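Local coordinates for OmpT protein (Vibrio cholerae serotype O1, PDB 6EHD) that probably forms a water-filled beta-barrel channel in the outer membrane, letting small solutes diffuse across it as a general porin, at residues 205-210 against 237-242; 291-296 against 308-313. The protein carries 1 engineered substitution. All blocks are in the same frame, centred on the assembly; numbering follows the deposited sequence.

Contact 1: 205-210 against 237-242; sequences IGDALI and GTYKVA. With C8E ((hydroxyethyloxy)tri(ethyloxy)octane), chain H.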
loop_
_atom_site.group_PDB
_atom_site.type_symbol
_atom_site.label_atom_id
_atom_site.label_comp_id
_atom_site.label_asym_id
_atom_site.label_seq_id
_atom_site.Cartn_x
_atom_site.Cartn_y
_atom_site.Cartn_z
ATOM N N ILE A 205 -12.251 -19.650 -6.025
ATOM C CA ILE A 205 -13.187 -20.719 -6.499
ATOM C C ILE A 205 -13.521 -20.449 -7.976
ATOM O O ILE A 205 -14.319 -19.539 -8.282
ATOM C CB ILE A 205 -14.498 -20.837 -5.676
ATOM C CG1 ILE A 205 -14.869 -19.496 -4.976
ATOM C CG2 ILE A 205 -14.360 -21.976 -4.669
ATOM C CD1 ILE A 205 -16.302 -19.339 -4.482
ATOM N N GLY A 206 -12.920 -21.252 -8.835
ATOM C CA GLY A 206 -13.087 -21.144 -10.284
ATOM C C GLY A 206 -12.570 -19.813 -10.813
ATOM O O GLY A 206 -11.400 -19.465 -10.663
ATOM N N ASP A 207 -13.448 -19.085 -11.476
ATOM C CA ASP A 207 -13.092 -17.771 -12.025
ATOM C C ASP A 207 -13.247 -16.648 -10.972
ATOM O O ASP A 207 -13.044 -15.476 -11.340
ATOM C CB ASP A 207 -14.031 -17.466 -13.224
ATOM C CG ASP A 207 -13.706 -18.362 -14.462
ATOM O OD1 ASP A 207 -12.542 -18.594 -14.690
ATOM O OD2 ASP A 207 -14.630 -18.765 -15.137
ATOM N N ALA A 208 -13.601 -16.992 -9.714
ATOM C CA ALA A 208 -13.864 -15.989 -8.646
ATOM C C ALA A 208 -12.773 -15.933 -7.604
ATOM O O ALA A 208 -12.149 -16.984 -7.255
ATOM C CB ALA A 208 -15.239 -16.218 -7.980
ATOM N N LEU A 209 -12.556 -14.727 -7.034
ATOM C CA LEU A 209 -11.670 -14.548 -5.861
ATOM C C LEU A 209 -12.478 -13.757 -4.858
ATOM O O LEU A 209 -13.112 -12.749 -5.255
ATOM C CB LEU A 209 -10.414 -13.773 -6.267
ATOM C CG LEU A 209 -9.550 -13.229 -5.124
ATOM C CD1 LEU A 209 -8.964 -14.432 -4.394
ATOM C CD2 LEU A 209 -8.453 -12.297 -5.651
ATOM N N ILE A 210 -12.564 -14.214 -3.596
ATOM C CA ILE A 210 -13.240 -13.364 -2.535
ATOM C C ILE A 210 -12.295 -13.180 -1.370
ATOM O O ILE A 210 -11.650 -14.151 -0.917
ATOM C CB ILE A 210 -14.539 -14.016 -2.010
ATOM C CG1 ILE A 210 -15.489 -14.236 -3.216
ATOM C CG2 ILE A 210 -15.210 -13.074 -1.012
ATOM C CD1 ILE A 210 -16.875 -14.809 -2.877
ATOM N N GLY A 237 -14.055 -8.655 -4.016
ATOM C CA GLY A 237 -13.884 -9.792 -4.943
ATOM C C GLY A 237 -13.600 -9.408 -6.379
ATOM O O GLY A 237 -13.811 -8.247 -6.787
ATOM N N THR A 238 -13.218 -10.445 -7.132
ATOM C CA THR A 238 -13.001 -10.297 -8.593
ATOM C C THR A 238 -13.595 -11.465 -9.309
ATOM O O THR A 238 -13.720 -12.578 -8.729
ATOM C CB THR A 238 -11.494 -10.188 -8.942
ATOM O OG1 THR A 238 -10.802 -11.430 -8.790
ATOM C CG2 THR A 238 -10.745 -9.079 -8.192
ATOM N N TYR A 239 -13.952 -11.264 -10.574
ATOM C CA TYR A 239 -14.548 -12.353 -11.371
ATOM C C TYR A 239 -14.090 -12.224 -12.815
ATOM O O TYR A 239 -14.357 -11.190 -13.452
ATOM C CB TYR A 239 -16.052 -12.350 -11.321
ATOM C CG TYR A 239 -16.661 -13.692 -11.704
ATOM C CD1 TYR A 239 -16.906 -14.040 -13.074
ATOM C CD2 TYR A 239 -16.972 -14.650 -10.739
ATOM C CE1 TYR A 239 -17.428 -15.307 -13.430
ATOM C CE2 TYR A 239 -17.451 -15.919 -11.109
ATOM C CZ TYR A 239 -17.687 -16.218 -12.460
ATOM O OH TYR A 239 -18.174 -17.456 -12.797
ATOM N N LYS A 240 -13.447 -13.290 -13.323
ATOM C CA LYS A 240 -13.006 -13.322 -14.750
ATOM C C LYS A 240 -14.203 -13.708 -15.642
ATOM O O LYS A 240 -14.599 -14.893 -15.660
ATOM C CB LYS A 240 -11.885 -14.401 -14.822
ATOM C CG LYS A 240 -11.179 -14.573 -16.150
ATOM C CD LYS A 240 -9.800 -15.237 -16.012
ATOM C CE LYS A 240 -8.882 -14.809 -17.141
ATOM N NZ LYS A 240 -7.822 -15.826 -17.372
ATOM N N VAL A 241 -14.807 -12.719 -16.291
ATOM C CA VAL A 241 -15.971 -12.910 -17.144
ATOM C C VAL A 241 -15.631 -13.330 -18.587
ATOM O O VAL A 241 -16.565 -13.700 -19.328
ATOM C CB VAL A 241 -16.907 -11.707 -17.182
ATOM C CG1 VAL A 241 -17.476 -11.427 -15.802
ATOM C CG2 VAL A 241 -16.228 -10.425 -17.727
ATOM N N ALA A 242 -14.362 -13.167 -18.974
ATOM C CA ALA A 242 -13.775 -13.610 -20.266
ATOM C C ALA A 242 -12.260 -13.617 -20.138
ATOM O O ALA A 242 -11.712 -13.132 -19.184
ATOM C CB ALA A 242 -14.228 -12.738 -21.421
HETATM C C1 C8E H . -20.757 -20.537 -11.552
HETATM C C2 C8E H . -21.261 -20.159 -10.170
HETATM C C3 C8E H . -20.108 -20.112 -9.170
HETATM C C4 C8E H . -20.346 -19.154 -7.991
HETATM C C5 C8E H . -19.126 -18.269 -7.716
HETATM C C6 C8E H . -19.505 -17.054 -6.872
HETATM C C7 C8E H . -20.130 -15.941 -7.710
HETATM C C8 C8E H . -20.333 -14.648 -6.926
HETATM O O9 C8E H . -19.319 -13.673 -7.254
HETATM C C10 C8E H . -18.082 -13.823 -6.549
HETATM C C11 C8E H . -17.196 -12.569 -6.593
HETATM O O12 C8E H . -17.787 -11.560 -7.381
HETATM C C13 C8E H . -17.037 -10.353 -7.642
HETATM C C14 C8E H . -18.016 -9.345 -8.179
HETATM O O15 C8E H . -17.483 -8.568 -9.213
HETATM C C16 C8E H . -18.441 -7.740 -9.923
HETATM O O HOH W 1 -11.025 -13.528 -10.604
HETATM O O HOH W 2 -16.537 -19.860 -11.602
HETATM O O HOH W 3 -17.371 -18.139 -15.162
#

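Contact 2: 291-296 against 308-313; sequences DGTTLG and ATKVDS. With C8E ((hydroxyethyloxy)tri(ethyloxy)octane), chain F.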
loop_
_atom_site.group_PDB
_atom_site.type_symbol
_atom_site.label_atom_id
_atom_site.label_comp_id
_atom_site.label_asym_id
_atom_site.label_seq_id
_atom_site.Cartn_x
_atom_site.Cartn_y
_atom_site.Cartn_z
ATOM N N ASP A 291 -18.716 7.958 1.931
ATOM C CA ASP A 291 -19.532 8.752 2.915
ATOM C C ASP A 291 -18.908 8.642 4.281
ATOM O O ASP A 291 -18.787 7.512 4.819
ATOM C CB ASP A 291 -20.948 8.230 2.918
ATOM C CG ASP A 291 -21.936 9.174 3.681
ATOM O OD1 ASP A 291 -21.888 10.365 3.446
ATOM O OD2 ASP A 291 -22.632 8.688 4.547
ATOM N N GLY A 292 -18.542 9.793 4.873
ATOM C CA GLY A 292 -18.002 9.815 6.206
ATOM C C GLY A 292 -16.570 10.154 6.281
ATOM O O GLY A 292 -16.033 10.860 5.385
ATOM N N THR A 293 -15.908 9.638 7.317
ATOM C CA THR A 293 -14.551 9.992 7.692
ATOM C C THR A 293 -13.448 8.957 7.346
ATOM O O THR A 293 -13.729 7.761 7.508
ATOM C CB THR A 293 -14.555 10.183 9.221
ATOM O OG1 THR A 293 -15.407 11.320 9.536
ATOM C CG2 THR A 293 -13.174 10.423 9.776
ATOM N N THR A 294 -12.278 9.423 6.892
ATOM C CA THR A 294 -10.990 8.681 6.974
ATOM C C THR A 294 -9.960 9.506 7.684
ATOM O O THR A 294 -9.934 10.741 7.418
ATOM C CB THR A 294 -10.478 8.194 5.582
ATOM O OG1 THR A 294 -9.230 7.505 5.707
ATOM C CG2 THR A 294 -10.238 9.344 4.595
ATOM N N LEU A 295 -9.111 8.887 8.540
ATOM C CA LEU A 295 -7.901 9.527 9.079
ATOM C C LEU A 295 -6.703 9.555 8.112
ATOM O O LEU A 295 -5.647 10.037 8.469
ATOM C CB LEU A 295 -7.504 9.001 10.458
ATOM C CG LEU A 295 -8.683 9.047 11.445
ATOM C CD1 LEU A 295 -8.237 8.466 12.774
ATOM C CD2 LEU A 295 -9.232 10.459 11.572
ATOM N N GLY A 296 -6.862 8.972 6.900
ATOM C CA GLY A 296 -5.794 8.963 5.868
ATOM C C GLY A 296 -5.644 7.514 5.347
ATOM O O GLY A 296 -5.738 6.590 6.144
ATOM N N ALA A 308 -6.274 12.829 5.798
ATOM C CA ALA A 308 -7.487 12.853 6.607
ATOM C C ALA A 308 -8.563 13.779 6.069
ATOM O O ALA A 308 -8.280 14.912 5.658
ATOM C CB ALA A 308 -7.116 13.217 8.039
ATOM N N THR A 309 -9.786 13.284 5.978
ATOM C CA THR A 309 -10.901 14.025 5.330
ATOM C C THR A 309 -12.305 13.486 5.708
ATOM O O THR A 309 -12.459 12.388 6.252
ATOM C CB THR A 309 -10.750 14.104 3.771
ATOM O OG1 THR A 309 -11.630 15.111 3.274
ATOM C CG2 THR A 309 -11.118 12.834 3.055
ATOM N N LYS A 310 -13.327 14.287 5.440
ATOM C CA LYS A 310 -14.670 13.902 5.597
ATOM C C LYS A 310 -15.397 14.242 4.319
ATOM O O LYS A 310 -15.247 15.351 3.794
ATOM C CB LYS A 310 -15.317 14.613 6.795
ATOM C CG LYS A 310 -16.614 13.974 7.250
ATOM C CD LYS A 310 -17.872 14.338 6.473
ATOM C CE LYS A 310 -19.082 13.572 7.020
ATOM N NZ LYS A 310 -20.112 13.142 6.016
ATOM N N VAL A 311 -16.198 13.303 3.812
ATOM C CA VAL A 311 -16.985 13.542 2.585
ATOM C C VAL A 311 -18.429 13.197 2.837
ATOM O O VAL A 311 -18.750 12.419 3.745
ATOM C CB VAL A 311 -16.427 12.769 1.335
ATOM C CG1 VAL A 311 -14.940 13.054 1.147
ATOM C CG2 VAL A 311 -16.681 11.285 1.459
ATOM N N ASP A 312 -19.309 13.793 2.047
ATOM C CA ASP A 312 -20.744 13.593 2.139
ATOM C C ASP A 312 -21.335 13.017 0.902
ATOM O O ASP A 312 -21.491 13.745 -0.119
ATOM C CB ASP A 312 -21.341 15.048 2.440
ATOM C CG ASP A 312 -22.811 15.086 2.476
ATOM O OD1 ASP A 312 -23.471 14.058 2.567
ATOM O OD2 ASP A 312 -23.368 16.204 2.355
ATOM N N SER A 313 -21.670 11.721 0.903
ATOM C CA SER A 313 -22.291 11.053 -0.260
ATOM C C SER A 313 -21.606 11.397 -1.588
ATOM O O SER A 313 -22.266 11.809 -2.543
ATOM C CB SER A 313 -23.811 11.348 -0.370
ATOM O OG SER A 313 -24.465 10.508 0.537
HETATM O O9 C8E F . -10.089 14.027 -1.427
HETATM C C10 C8E F . -11.218 13.339 -1.930
HETATM C C11 C8E F . -10.772 12.025 -2.538
HETATM O O12 C8E F . -11.949 11.212 -2.660
HETATM C C13 C8E F . -11.674 9.830 -2.836
HETATM C C14 C8E F . -12.848 8.899 -2.583
HETATM O O15 C8E F . -13.436 8.976 -1.250
HETATM C C16 C8E F . -12.501 8.547 -0.263
HETATM C C17 C8E F . -12.936 9.175 1.026
HETATM O O18 C8E F . -13.721 8.196 1.668
HETATM C C19 C8E F . -13.170 7.765 2.900
HETATM C C20 C8E F . -14.143 8.310 3.897
HETATM O O21 C8E F . -15.315 7.513 3.825
#

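Contact 1: 205-210 against 237-242
CB of D207 sits over one face of the Y239 ring, a CH-pi contact 4.2 Å from the ring centroid, displaced toward the hydroxyl-bearing rim. A208 CB meets the ring obliquely, 3.6 Å from Y239 CD2, and the ether O9 of the bound detergent C8E also approaches obliquely. With CG anti to the backbone N (chi1 -160°), the phenol swings across to the other segment, where two waters link its OH to D207 of the turn, one through the backbone N and the other through OD2. D207 O accepts K240 N at 3.0 Å, almost straight at 171°, and takes a water that also meets T238 OG1. L209 and T238 exchange a pair of backbone hydrogen bonds; their side chains run alongside each other, L209 CB 3.5 Å from T238 OG1. The detergent packs on the face of A208 and I210, whereas Y99, from a loop, touches L209 and T238 on the other face. The I205-A208 type II' turn, with G206 at positive phi, links strand 184-205 to strand 208-221, as in the short periplasmic turns of porin barrels. Strand 208-221 pairs with both 184-205 and 227-242, and backbone hydrogen bonds from G237 and Y239 carry the wall on to strand 245-258.

Contact 2: 291-296 against 308-313
G292 and V311 form an antiparallel hydrogen-bonded pair, as do T294 and T309, with the non-hydrogen-bonded pair T293-K310 between them and four backbone hydrogen bonds in all. Beyond the ladder a side chain takes over: chi1 of -168° sets the D291 carboxylate beside its own carbonyl carbon, from where D291 OD1 accepts S313 N at 2.9 Å, on the anti side of the carboxylate and somewhat out of its plane. The S313 hydroxyl turns to another partner, the OH of Y289. K310 bends at chi2 (-82°) and folds back over G292, its CE 4.0 Å from G292 CA. K310 NZ donates to V311 O at 2.7 Å, from above the carbonyl plane, while G292 N comes to the same oxygen from the opposite face; two donors thus grip one acceptor. K310 NZ stays 4.2 Å from D291 OD1, beyond a salt bridge, but may partly offset the like charges of the D291 and D312 carboxylates. T293 crosses the lysine at about a right angle, OG1 3.7 Å from K310 CG. On the other face the methyls T294 CG2 and T309 CG2 meet at 3.9 Å, with C19 of a bound detergent also against T294 CG2. T294 OG1 accepts G296 N at 3.0 Å, forming an ST turn at the corner the chain takes at L295. This is one edge of a small three-stranded antiparallel sheet, with strand 293-299 between 304-307 and 309-311. It is built within the connection from barrel strand 281-291 to 314-324, probably one of the longer, extracellular loops of a porin.

How the contacts relate
The two contacts lie in series along the chain, neither nesting nor crossing. Contact 1 comes first: its segments bracket 26 residues, the body of the hairpin made by strands 208-221 and 227-242, and join that hairpin at its open end. The chain then runs through barrel strands 245-258, 263-276 and 281-291 before contact 2 closes a shorter loop of 11 residues, drawing in the connection that leads to the last strand, 314-324. The centres of contact 1 and contact 2 are about 30 Å apart, and their nearest atoms about 18 Å. Strand 227-242 nevertheless relates them: its last residues belong to contact 1, whereas I228 and E230, near its start, are touched by L295 of contact 2.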